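Local coordinates for Atu0111 protein (Agrobacterium tumefaciens, PDB 2FSQ) that is of unknown function but is possibly related to the 2H phosphoesterases, at residues 207-210 with 211-215. Sequence-based numbering, arbitrary orientation.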
loop_
_atom_site.group_PDB
_atom_site.type_symbol
_atom_site.label_atom_id
_atom_site.label_comp_id
_atom_site.label_asym_id
_atom_site.label_seq_id
_atom_site.Cartn_x
_atom_site.Cartn_y
_atom_site.Cartn_z
ATOM N N GLU A 207 9.019 -0.617 17.651
ATOM C CA GLU A 207 8.526 -0.434 19.017
ATOM C C GLU A 207 8.232 1.039 19.322
ATOM O O GLU A 207 7.254 1.343 20.009
ATOM C CB GLU A 207 9.421 -1.110 20.066
ATOM C CG GLU A 207 10.876 -0.667 20.138
ATOM C CD GLU A 207 11.568 -1.073 21.453
ATOM O OE1 GLU A 207 10.909 -1.694 22.327
ATOM O OE2 GLU A 207 12.775 -0.774 21.613
ATOM N N LYS A 208 9.040 1.945 18.770
ATOM C CA LYS A 208 8.820 3.381 18.924
ATOM C C LYS A 208 7.513 3.807 18.243
ATOM O O LYS A 208 6.733 4.581 18.803
ATOM C CB LYS A 208 10.019 4.181 18.389
ATOM C CG LYS A 208 9.902 5.695 18.501
ATOM C CD LYS A 208 11.107 6.393 17.898
ATOM C CE LYS A 208 10.948 7.898 17.982
ATOM N NZ LYS A 208 12.122 8.632 17.458
ATOM N N LEU A 209 7.272 3.276 17.050
ATOM C CA LEU A 209 6.069 3.599 16.298
ATOM C C LEU A 209 4.804 3.069 16.981
ATOM O O LEU A 209 3.790 3.774 17.041
ATOM C CB LEU A 209 6.185 3.045 14.869
ATOM C CG LEU A 209 5.015 3.301 13.938
ATOM C CD1 LEU A 209 4.750 4.781 13.750
ATOM C CD2 LEU A 209 5.298 2.653 12.604
ATOM N N ARG A 210 4.861 1.834 17.479
ATOM C CA ARG A 210 3.724 1.228 18.186
ATOM C C ARG A 210 3.316 2.020 19.425
ATOM O O ARG A 210 2.129 2.122 19.752
ATOM C CB ARG A 210 4.023 -0.222 18.564
ATOM C CG ARG A 210 3.961 -1.188 17.386
ATOM C CD ARG A 210 4.311 -2.601 17.838
ATOM N NE ARG A 210 3.222 -3.174 18.618
ATOM C CZ ARG A 210 3.370 -3.950 19.689
ATOM N NH1 ARG A 210 4.587 -4.260 20.140
ATOM N NH2 ARG A 210 2.295 -4.418 20.310
ATOM N N VAL A 211 4.295 2.597 20.112
ATOM C CA VAL A 211 3.999 3.458 21.259
ATOM C C VAL A 211 3.426 4.806 20.833
ATOM O O VAL A 211 2.474 5.309 21.439
ATOM C CB VAL A 211 5.248 3.655 22.154
ATOM C CG1 VAL A 211 4.990 4.715 23.234
ATOM C CG2 VAL A 211 5.659 2.326 22.797
ATOM N N ALA A 212 4.009 5.398 19.797
ATOM C CA ALA A 212 3.599 6.729 19.353
ATOM C C ALA A 212 2.263 6.718 18.635
ATOM O O ALA A 212 1.529 7.720 18.648
ATOM C CB ALA A 212 4.659 7.342 18.449
ATOM N N ALA A 213 1.951 5.594 17.982
ATOM C CA ALA A 213 0.730 5.474 17.181
ATOM C C ALA A 213 0.157 4.077 17.410
ATOM O O ALA A 213 0.244 3.223 16.531
ATOM C CB ALA A 213 1.030 5.694 15.690
ATOM N N PRO A 214 -0.405 3.829 18.603
ATOM C CA PRO A 214 -0.898 2.483 18.917
ATOM C C PRO A 214 -2.092 2.031 18.063
ATOM O O PRO A 214 -2.355 0.836 17.952
ATOM C CB PRO A 214 -1.301 2.584 20.396
ATOM C CG PRO A 214 -1.542 4.031 20.613
ATOM C CD PRO A 214 -0.547 4.746 19.754
ATOM N N VAL A 215 -2.825 2.988 17.506
ATOM C CA VAL A 215 -3.688 2.728 16.359
ATOM C C VAL A 215 -3.296 3.725 15.280
ATOM O O VAL A 215 -2.889 4.862 15.569
ATOM C CB VAL A 215 -5.200 2.835 16.679
ATOM C CG1 VAL A 215 -5.653 1.653 17.503
ATOM C CG2 VAL A 215 -5.531 4.156 17.374
#
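The carbonyl oxygen of Leu-209 takes the shortest hydrogen bond of this helix end, from Ala-213 N at 2.8 Å, and this is the final i to i+4 rung before the chain turns away. Two rungs lie behind it, Ala-212 N to Lys-208 O at 3.0 Å and Val-211 N to Glu-207 O at 3.2 Å. Ala-213 gives its N-H to the helix yet leaves helical backbone angles itself, at phi -140° and psi 72°, so the ladder ends within this residue. Pro-214 comes next, and its tertiary amide nitrogen, though 3.3 Å from Arg-210 O, carries no hydrogen to give that oxygen. The proline also lays carbon against it, with CA 3.2 Å from Arg-210 O and the ring's CB and CD close behind.

Side chains sort themselves around the turn. Val-211 CG1 lies anti to the backbone N (chi1 172°), which puts CG2 3.4 Å from Glu-207 O, the oxygen that already accepts the N-H of Val-211. On the buried side of the helix, Leu-209 CD1 lies 4.3 Å from Ala-213 CB, and the leucine also packs on Ala-58, Ile-59 and Thr-62 of helix 54-67 and on Val-135 of strand 133-139. The last turn of helix 195-212 is thereby laid against a neighbouring helix and a sheet. In chemical terms, a proline just past the helix end has no N-H to extend the ladder, which is consistent with the helix stopping here: Leu-209 O still receives a regular rung, whereas Arg-210 O is lined by Pro-214 CA, CB and CD and gets no hydrogen from the nearby ring nitrogen.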